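Local atomic coordinates of putative curved DNA-binding protein (Chaetomium thermophilum var. thermophilum DSM 1495, PDB entry 4IPA), a protein that probably acts in ribosome biogenesis as an Arx1 of the M24 peptidase family, related to methionine aminopeptidases, and may bind DNA. Residues S261-F267 with E332-D338; L153-T157 with V255-L259; P115-Q119 with P341-L346. One frame throughout, in Å; residues are numbered along the deposited sequence.

Contact 1. Residues S261-F267 with E332-D338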
loop_
_atom_site.group_PDB
_atom_site.type_symbol
_atom_site.label_atom_id
_atom_site.label_comp_id
_atom_site.label_asym_id
_atom_site.label_seq_id
_atom_site.Cartn_x
_atom_site.Cartn_y
_atom_site.Cartn_z
ATOM N N SER A 261 -9.609 7.221 -16.360
ATOM C CA SER A 261 -10.869 7.371 -15.641
ATOM C C SER A 261 -10.777 6.937 -14.176
ATOM O O SER A 261 -11.660 7.231 -13.363
ATOM C CB SER A 261 -11.960 6.540 -16.329
ATOM O OG SER A 261 -11.887 6.660 -17.737
ATOM N N GLY A 262 -9.722 6.221 -13.835
ATOM C CA GLY A 262 -9.633 5.661 -12.503
ATOM C C GLY A 262 -10.507 4.427 -12.386
ATOM O O GLY A 262 -10.852 4.017 -11.284
ATOM N N LYS A 263 -10.864 3.832 -13.525
ATOM C CA LYS A 263 -11.580 2.565 -13.510
ATOM C C LYS A 263 -10.605 1.402 -13.541
ATOM O O LYS A 263 -9.481 1.517 -14.040
ATOM C CB LYS A 263 -12.571 2.452 -14.671
ATOM C CG LYS A 263 -14.020 2.693 -14.266
ATOM C CD LYS A 263 -14.198 4.055 -13.657
ATOM C CE LYS A 263 -15.621 4.585 -13.857
ATOM N NZ LYS A 263 -16.661 3.853 -13.074
ATOM N N VAL A 264 -11.047 0.278 -13.004
ATOM C CA VAL A 264 -10.179 -0.863 -12.804
ATOM C C VAL A 264 -10.676 -2.005 -13.688
ATOM O O VAL A 264 -11.879 -2.170 -13.890
ATOM C CB VAL A 264 -10.165 -1.258 -11.311
ATOM C CG1 VAL A 264 -9.592 -2.649 -11.102
ATOM C CG2 VAL A 264 -9.392 -0.231 -10.517
ATOM N N LYS A 265 -9.756 -2.794 -14.221
ATOM C CA LYS A 265 -10.156 -3.915 -15.056
ATOM C C LYS A 265 -9.184 -5.094 -14.914
ATOM O O LYS A 265 -7.972 -4.894 -14.744
ATOM C CB LYS A 265 -10.230 -3.437 -16.513
ATOM C CG LYS A 265 -10.558 -4.513 -17.525
ATOM C CD LYS A 265 -9.707 -4.340 -18.783
ATOM C CE LYS A 265 -10.357 -3.412 -19.811
ATOM N NZ LYS A 265 -11.623 -4.014 -20.347
ATOM N N GLN A 266 -9.699 -6.317 -15.001
ATOM C CA GLN A 266 -8.831 -7.493 -14.890
ATOM C C GLN A 266 -7.874 -7.652 -16.081
ATOM O O GLN A 266 -8.288 -7.581 -17.232
ATOM C CB GLN A 266 -9.642 -8.775 -14.696
ATOM C CG GLN A 266 -8.764 -9.974 -14.358
ATOM C CD GLN A 266 -9.543 -11.237 -14.006
ATOM O OE1 GLN A 266 -10.774 -11.230 -13.923
ATOM N NE2 GLN A 266 -8.818 -12.333 -13.792
ATOM N N PHE A 267 -6.592 -7.846 -15.790
ATOM C CA PHE A 267 -5.605 -8.148 -16.825
ATOM C C PHE A 267 -5.259 -9.642 -16.830
ATOM O O PHE A 267 -5.777 -10.406 -16.015
ATOM C CB PHE A 267 -4.368 -7.256 -16.680
ATOM C CG PHE A 267 -4.567 -5.862 -17.217
ATOM C CD1 PHE A 267 -5.666 -5.107 -16.834
ATOM C CD2 PHE A 267 -3.671 -5.311 -18.122
ATOM C CE1 PHE A 267 -5.869 -3.820 -17.340
ATOM C CE2 PHE A 267 -3.868 -4.019 -18.634
ATOM C CZ PHE A 267 -4.964 -3.275 -18.230
ATOM N N GLU A 332 -6.525 -10.710 -7.598
ATOM C CA GLU A 332 -6.516 -10.758 -9.048
ATOM C C GLU A 332 -5.702 -9.628 -9.615
ATOM O O GLU A 332 -5.618 -8.557 -9.029
ATOM C CB GLU A 332 -7.939 -10.721 -9.627
ATOM C CG GLU A 332 -8.441 -12.103 -10.093
ATOM C CD GLU A 332 -7.486 -12.802 -11.105
ATOM O OE1 GLU A 332 -6.695 -12.096 -11.787
ATOM O OE2 GLU A 332 -7.530 -14.056 -11.215
ATOM N N VAL A 333 -5.090 -9.894 -10.758
ATOM C CA VAL A 333 -4.332 -8.901 -11.478
ATOM C C VAL A 333 -5.263 -7.877 -12.134
ATOM O O VAL A 333 -6.085 -8.218 -12.974
ATOM C CB VAL A 333 -3.485 -9.572 -12.558
ATOM C CG1 VAL A 333 -2.616 -8.548 -13.248
ATOM C CG2 VAL A 333 -2.646 -10.674 -11.932
ATOM N N THR A 334 -5.130 -6.622 -11.733
ATOM C CA THR A 334 -5.917 -5.556 -12.326
ATOM C C THR A 334 -5.014 -4.394 -12.691
ATOM O O THR A 334 -3.911 -4.244 -12.151
ATOM C CB THR A 334 -7.014 -5.039 -11.380
ATOM O OG1 THR A 334 -6.410 -4.282 -10.328
ATOM C CG2 THR A 334 -7.827 -6.197 -10.790
ATOM N N GLY A 335 -5.496 -3.572 -13.615
ATOM C CA GLY A 335 -4.771 -2.409 -14.084
ATOM C C GLY A 335 -5.763 -1.366 -14.571
ATOM O O GLY A 335 -6.977 -1.586 -14.563
ATOM N N ASP A 336 -5.249 -0.221 -14.987
ATOM C CA ASP A 336 -6.117 0.867 -15.408
ATOM C C ASP A 336 -6.974 0.440 -16.606
ATOM O O ASP A 336 -6.452 -0.076 -17.596
ATOM C CB ASP A 336 -5.296 2.123 -15.735
ATOM C CG ASP A 336 -6.167 3.293 -16.083
ATOM O OD1 ASP A 336 -6.675 3.923 -15.143
ATOM O OD2 ASP A 336 -6.388 3.552 -17.289
ATOM N N LYS A 337 -8.281 0.660 -16.504
ATOM C CA LYS A 337 -9.210 0.214 -17.538
ATOM C C LYS A 337 -8.868 0.846 -18.883
ATOM O O LYS A 337 -9.048 0.228 -19.925
ATOM C CB LYS A 337 -10.665 0.524 -17.146
ATOM C CG LYS A 337 -11.712 0.151 -18.208
ATOM C CD LYS A 337 -12.007 1.300 -19.183
ATOM C CE LYS A 337 -12.721 2.474 -18.475
ATOM N NZ LYS A 337 -12.936 3.657 -19.375
ATOM N N ASP A 338 -8.339 2.062 -18.850
ATOM C CA ASP A 338 -7.973 2.764 -20.077
ATOM C C ASP A 338 -6.524 2.485 -20.475
ATOM O O ASP A 338 -6.041 3.019 -21.467
ATOM C CB ASP A 338 -8.173 4.281 -19.896
ATOM C CG ASP A 338 -9.613 4.647 -19.588
ATOM O OD1 ASP A 338 -10.518 4.145 -20.301
ATOM O OD2 ASP A 338 -9.841 5.423 -18.627
HETATM O O HOH W 1 -7.380 3.289 -12.572
HETATM O O HOH W 2 -9.108 4.017 -15.877
#

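Contact 2. Residues L153-T157 with V255-L259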
loop_
_atom_site.group_PDB
_atom_site.type_symbol
_atom_site.label_atom_id
_atom_site.label_comp_id
_atom_site.label_asym_id
_atom_site.label_seq_id
_atom_site.Cartn_x
_atom_site.Cartn_y
_atom_site.Cartn_z
ATOM N N LEU A 153 -0.208 13.757 -12.471
ATOM C CA LEU A 153 -0.524 12.460 -11.889
ATOM C C LEU A 153 0.103 12.310 -10.496
ATOM O O LEU A 153 -0.568 11.929 -9.539
ATOM C CB LEU A 153 -0.022 11.341 -12.805
ATOM C CG LEU A 153 -0.164 9.918 -12.252
ATOM C CD1 LEU A 153 -1.641 9.593 -12.040
ATOM C CD2 LEU A 153 0.497 8.857 -13.157
ATOM N N PHE A 154 1.392 12.620 -10.399
ATOM C CA PHE A 154 2.106 12.564 -9.137
ATOM C C PHE A 154 1.560 13.529 -8.085
ATOM O O PHE A 154 1.386 13.152 -6.930
ATOM C CB PHE A 154 3.602 12.845 -9.351
ATOM C CG PHE A 154 4.391 11.635 -9.763
ATOM C CD1 PHE A 154 4.349 11.173 -11.071
ATOM C CD2 PHE A 154 5.174 10.960 -8.843
ATOM C CE1 PHE A 154 5.083 10.068 -11.453
ATOM C CE2 PHE A 154 5.905 9.842 -9.217
ATOM C CZ PHE A 154 5.859 9.400 -10.527
ATOM N N LEU A 155 1.335 14.779 -8.474
ATOM C CA LEU A 155 0.839 15.779 -7.530
ATOM C C LEU A 155 -0.570 15.460 -7.024
ATOM O O LEU A 155 -0.877 15.702 -5.856
ATOM C CB LEU A 155 0.876 17.174 -8.144
ATOM C CG LEU A 155 2.286 17.744 -8.239
ATOM C CD1 LEU A 155 2.286 19.012 -9.078
ATOM C CD2 LEU A 155 2.848 17.997 -6.849
ATOM N N ALA A 156 -1.423 14.925 -7.900
ATOM C CA ALA A 156 -2.755 14.510 -7.486
ATOM C C ALA A 156 -2.627 13.451 -6.393
ATOM O O ALA A 156 -3.334 13.482 -5.387
ATOM C CB ALA A 156 -3.532 13.952 -8.662
ATOM N N THR A 157 -1.713 12.513 -6.596
ATOM C CA THR A 157 -1.563 11.412 -5.661
ATOM C C THR A 157 -0.992 11.918 -4.341
ATOM O O THR A 157 -1.455 11.548 -3.271
ATOM C CB THR A 157 -0.664 10.315 -6.229
ATOM O OG1 THR A 157 -1.118 9.957 -7.543
ATOM C CG2 THR A 157 -0.719 9.091 -5.332
ATOM N N VAL A 255 -3.638 5.679 -1.156
ATOM C CA VAL A 255 -4.293 6.451 -2.210
ATOM C C VAL A 255 -3.736 6.066 -3.571
ATOM O O VAL A 255 -2.555 5.707 -3.687
ATOM C CB VAL A 255 -4.114 7.971 -2.035
ATOM C CG1 VAL A 255 -4.770 8.434 -0.741
ATOM C CG2 VAL A 255 -2.629 8.362 -2.090
ATOM N N GLY A 256 -4.586 6.152 -4.591
ATOM C CA GLY A 256 -4.152 5.961 -5.961
ATOM C C GLY A 256 -4.836 6.883 -6.966
ATOM O O GLY A 256 -6.035 7.174 -6.884
ATOM N N CYS A 257 -4.063 7.348 -7.935
ATOM C CA CYS A 257 -4.621 8.182 -8.984
ATOM C C CYS A 257 -4.304 7.624 -10.357
ATOM O O CYS A 257 -3.423 6.776 -10.527
ATOM C CB CYS A 257 -4.115 9.609 -8.858
ATOM S SG CYS A 257 -4.838 10.477 -7.473
ATOM N N SER A 258 -5.046 8.098 -11.338
ATOM C CA SER A 258 -4.903 7.609 -12.688
ATOM C C SER A 258 -4.952 8.786 -13.638
ATOM O O SER A 258 -5.672 9.763 -13.391
ATOM C CB SER A 258 -6.045 6.634 -12.994
ATOM O OG SER A 258 -6.067 6.278 -14.353
ATOM N N LEU A 259 -4.170 8.707 -14.713
ATOM C CA LEU A 259 -4.292 9.676 -15.794
ATOM C C LEU A 259 -5.535 9.371 -16.630
ATOM O O LEU A 259 -5.960 10.189 -17.444
ATOM C CB LEU A 259 -3.025 9.721 -16.658
ATOM C CG LEU A 259 -1.982 10.740 -16.195
ATOM C CD1 LEU A 259 -0.664 10.549 -16.931
ATOM C CD2 LEU A 259 -2.502 12.185 -16.352
#

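Contact 3. Residues P115-Q119 with P341-L346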
loop_
_atom_site.group_PDB
_atom_site.type_symbol
_atom_site.label_atom_id
_atom_site.label_comp_id
_atom_site.label_asym_id
_atom_site.label_seq_id
_atom_site.Cartn_x
_atom_site.Cartn_y
_atom_site.Cartn_z
ATOM N N PRO A 115 6.027 5.349 -14.382
ATOM C CA PRO A 115 5.775 5.374 -12.936
ATOM C C PRO A 115 5.672 3.949 -12.385
ATOM O O PRO A 115 4.753 3.217 -12.717
ATOM C CB PRO A 115 4.447 6.136 -12.822
ATOM C CG PRO A 115 3.769 5.894 -14.126
ATOM C CD PRO A 115 4.841 5.731 -15.169
ATOM N N ILE A 116 6.638 3.579 -11.555
ATOM C CA ILE A 116 6.767 2.234 -11.011
ATOM C C ILE A 116 6.334 2.245 -9.555
ATOM O O ILE A 116 6.841 3.051 -8.763
ATOM C CB ILE A 116 8.255 1.746 -11.066
ATOM C CG1 ILE A 116 8.812 1.825 -12.497
ATOM C CG2 ILE A 116 8.389 0.343 -10.501
ATOM C CD1 ILE A 116 7.950 1.109 -13.514
ATOM N N LYS A 117 5.403 1.360 -9.202
ATOM C CA LYS A 117 4.933 1.236 -7.826
ATOM C C LYS A 117 5.731 0.164 -7.129
ATOM O O LYS A 117 5.776 -0.973 -7.575
ATOM C CB LYS A 117 3.442 0.884 -7.754
ATOM C CG LYS A 117 2.530 2.049 -7.972
ATOM C CD LYS A 117 2.672 2.579 -9.390
ATOM C CE LYS A 117 2.143 1.571 -10.411
ATOM N NZ LYS A 117 2.188 2.143 -11.799
ATOM N N ILE A 118 6.371 0.542 -6.037
ATOM C CA ILE A 118 7.123 -0.402 -5.247
ATOM C C ILE A 118 6.441 -0.523 -3.892
ATOM O O ILE A 118 6.376 0.432 -3.115
ATOM C CB ILE A 118 8.575 0.036 -5.112
ATOM C CG1 ILE A 118 9.170 0.244 -6.510
ATOM C CG2 ILE A 118 9.376 -1.010 -4.335
ATOM C CD1 ILE A 118 9.944 1.522 -6.665
ATOM N N GLN A 119 5.878 -1.693 -3.646
ATOM C CA GLN A 119 5.140 -1.952 -2.425
ATOM C C GLN A 119 5.692 -3.215 -1.795
ATOM O O GLN A 119 5.821 -4.258 -2.450
ATOM C CB GLN A 119 3.646 -2.092 -2.716
ATOM C CG GLN A 119 2.781 -2.516 -1.532
ATOM C CD GLN A 119 1.294 -2.272 -1.816
ATOM O OE1 GLN A 119 0.410 -2.946 -1.273
ATOM N NE2 GLN A 119 1.022 -1.298 -2.683
ATOM N N PRO A 341 -1.393 5.331 -17.189
ATOM C CA PRO A 341 -0.502 5.236 -16.030
ATOM C C PRO A 341 -1.212 5.542 -14.720
ATOM O O PRO A 341 -2.132 6.362 -14.687
ATOM C CB PRO A 341 0.540 6.321 -16.309
ATOM C CG PRO A 341 0.566 6.408 -17.801
ATOM C CD PRO A 341 -0.881 6.271 -18.194
ATOM N N VAL A 342 -0.784 4.871 -13.657
ATOM C CA VAL A 342 -1.322 5.104 -12.331
ATOM C C VAL A 342 -0.204 5.384 -11.346
ATOM O O VAL A 342 0.948 5.004 -11.566
ATOM C CB VAL A 342 -2.161 3.916 -11.814
ATOM C CG1 VAL A 342 -3.263 3.576 -12.812
ATOM C CG2 VAL A 342 -1.268 2.711 -11.518
ATOM N N CYS A 343 -0.561 6.069 -10.267
ATOM C CA CYS A 343 0.367 6.417 -9.216
ATOM C C CYS A 343 -0.250 6.009 -7.873
ATOM O O CYS A 343 -1.442 6.196 -7.668
ATOM C CB CYS A 343 0.629 7.921 -9.282
ATOM S SG CYS A 343 1.822 8.550 -8.103
ATOM N N ARG A 344 0.549 5.431 -6.975
ATOM C CA ARG A 344 0.032 4.961 -5.677
ATOM C C ARG A 344 0.986 5.265 -4.523
ATOM O O ARG A 344 2.218 5.224 -4.666
ATOM C CB ARG A 344 -0.261 3.445 -5.693
ATOM C CG ARG A 344 -1.242 2.987 -6.781
ATOM C CD ARG A 344 -1.740 1.541 -6.554
ATOM N NE ARG A 344 -0.642 0.582 -6.562
ATOM C CZ ARG A 344 -0.147 -0.008 -5.474
ATOM N NH1 ARG A 344 -0.661 0.242 -4.267
ATOM N NH2 ARG A 344 0.857 -0.859 -5.596
ATOM N N LEU A 345 0.411 5.593 -3.379
ATOM C CA LEU A 345 1.183 5.685 -2.149
ATOM C C LEU A 345 0.492 4.881 -1.062
ATOM O O LEU A 345 -0.733 4.781 -1.028
ATOM C CB LEU A 345 1.307 7.133 -1.702
ATOM C CG LEU A 345 2.086 8.053 -2.646
ATOM C CD1 LEU A 345 1.741 9.525 -2.355
ATOM C CD2 LEU A 345 3.581 7.784 -2.519
ATOM N N LEU A 346 1.286 4.321 -0.163
ATOM C CA LEU A 346 0.750 3.541 0.926
ATOM C C LEU A 346 1.642 3.830 2.122
ATOM O O LEU A 346 2.868 3.658 2.073
ATOM C CB LEU A 346 0.709 2.037 0.585
ATOM C CG LEU A 346 -0.352 1.198 1.324
ATOM C CD1 LEU A 346 -0.590 -0.208 0.700
ATOM C CD2 LEU A 346 -0.032 1.083 2.813
#

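Contact 1. Residues S261-F267 with E332-D338
Glu332 turns its carboxylate to the extended side chain of Gln266, OE1 lying 2.9 Å from Gln266 NE2 with the two planar groups 44° apart; the same Glu332 OE1 also accepts the backbone N-H of Val333. Val333 then takes the N-H of Phe267 on its carbonyl O, at 2.9 Å and from well above the carbonyl plane. At Thr334 the side chain presses its CB on Val264 CG1, 3.5 Å away, a methyl that lies anti to the Val264 backbone N (chi1 164°). Gly335 exchanges both backbone bonds with Lys265 in the antiparallel hydrogen-bonded pair. The Phe267 ring comes close to this glycine, CD1 being 3.6 Å from Gly335 N, and a side chain here would crowd Phe267 CE1. The carbonyl of Asp336 meets that ring at its edge, while Asp336 OD1 reaches Lys263 O through a bridging water and is bonded directly to Ser258 OG. Lys337 gives its N-H to Lys263 O and bends so that its CB and CE come up to Lys263 CB (CB to CB 3.7 Å). Asp338 ends the antiparallel pairing: its OD2 accepts both Ser261 OG (2.6 Å, on the syn lone pair) and Ser261 N (2.9 Å), and its OD1 forms a salt bridge with Lys337 NZ. With an alanine at this position the Ser261 N-H and hydroxyl would probably lose their shared acceptor, and Lys337 NZ its counter-charge. The two short strands sit past the end of strand 250-258, with Lys263 salt-bridged to Glu213 of strand 210-220 and loop residues Ala91, Ile93 and Thr94 bonded along strand 334-336.

Contact 2. Residues L153-T157 with V255-L259
Thr157 and Cys257 meet because each points its polar atom anti to its own carbonyl carbon: chi1 of -51° aims Thr157 OG1 at the Cys257 CB, 3.3 Å away, and chi1 of -72° on the cysteine lifts SG up beneath the helix. There Cys257 SG rests 3.9 Å from Ala156 CB. The same threonine torsion brings OG1 back along the helix to Leu153 O, a 2.9 Å hydrogen bond; the backbone N of Thr157 reaches that carbonyl too, from the opposite face of its plane, so one oxygen is gripped twice. The other branch of Thr157, the methyl CG2, slides past Val255 CG2 at 3.8 Å, and Val255 CG2 also comes 3.6 Å from Thr157 O. At the other end Leu153 reaches over the strand toward Cys257 and Leu259; it was modelled in two conformers, so its exact fit is less certain, although CB of the conformer described lies 4.0 Å from Leu259 CG. Helix 148-167 thus lies on one face of the sheet, its local segment running nearly opposite to strand 250-258, at 152° and 7.7 Å between axes. No hydrogen bond passes between helix and strand. The hydroxyl of Thr157, buried here, is satisfied within its own helix, so it can rest OG1 against Cys257 CB without a polar partner on the strand, while the strand spends its backbone bonds on its neighbours in the sheet.

Contact 3. Residues P115-Q119 with P341-L346
Lys117 crosses Arg344 at about a right angle, the lysine CG lying 3.8 Å from the arginine NE, so that two long side chains lie athwart each other between the strands. They leave that crossing in different directions. Bends at chi2 and chi3 fold the lysine back toward the start of its strand, where NZ donates to Pro115 O at 2.9 Å and to Val342 O at 3.1 Å, in each case from above the carbonyl plane. Val342 is met twice, since its CG2 also stands 3.5 Å from Lys117 NZ. The arginine goes the other way: its guanidinium presents an edge to the end of Gln119, which comes across it at roughly a right angle with the amide plane turned 56° from the guanidinium. Beyond that, Gln119 CD packs on Leu346 CD1 at 3.8 Å. At the opposite end two proline rings meet obliquely, Pro115 CG against Pro341 CB at 3.9 Å. The local strand axes stay 7.0 Å apart and differ by 28°, and with no backbone-to-backbone hydrogen bond mostly side chains fill the interval: these are strands of two separate sheets, 115-124 and 342-352, laid face to face. Both cations are buried. The carbonyls of Pro89 and Ala90 give Lys117 NZ four acceptors for three protons, so at least one is shared, and Arg344 NH1 forms a salt bridge with Glu254. The charged ends diverge, Lys117 NZ standing 6.2 Å from Arg344 NE, and the carbonyls and the Glu254 carboxylate would be expected to offset the cost of burying both charges.

Overall arrangement
The three contacts meet round strands 250-258 and 342-352, neighbours in the antiparallel five-stranded sheet. Contacts 2 and 3 have centres about 9 Å apart and use opposite sides of that sheet: the helix lies on one, strand 115-124 on the other. Their sheet strands are probably joined by the bond from Cys257 N to Cys343 O, 2.9 Å. Contact 1, with its centre about 15 Å from that of contact 2 and 14 Å from that of contact 3, sits beside both strands, Asp336 CB packing on Val342 CG1 at 3.8 Å. Two sheets backed by helices are consistent with the pita-bread fold of M24 peptidases.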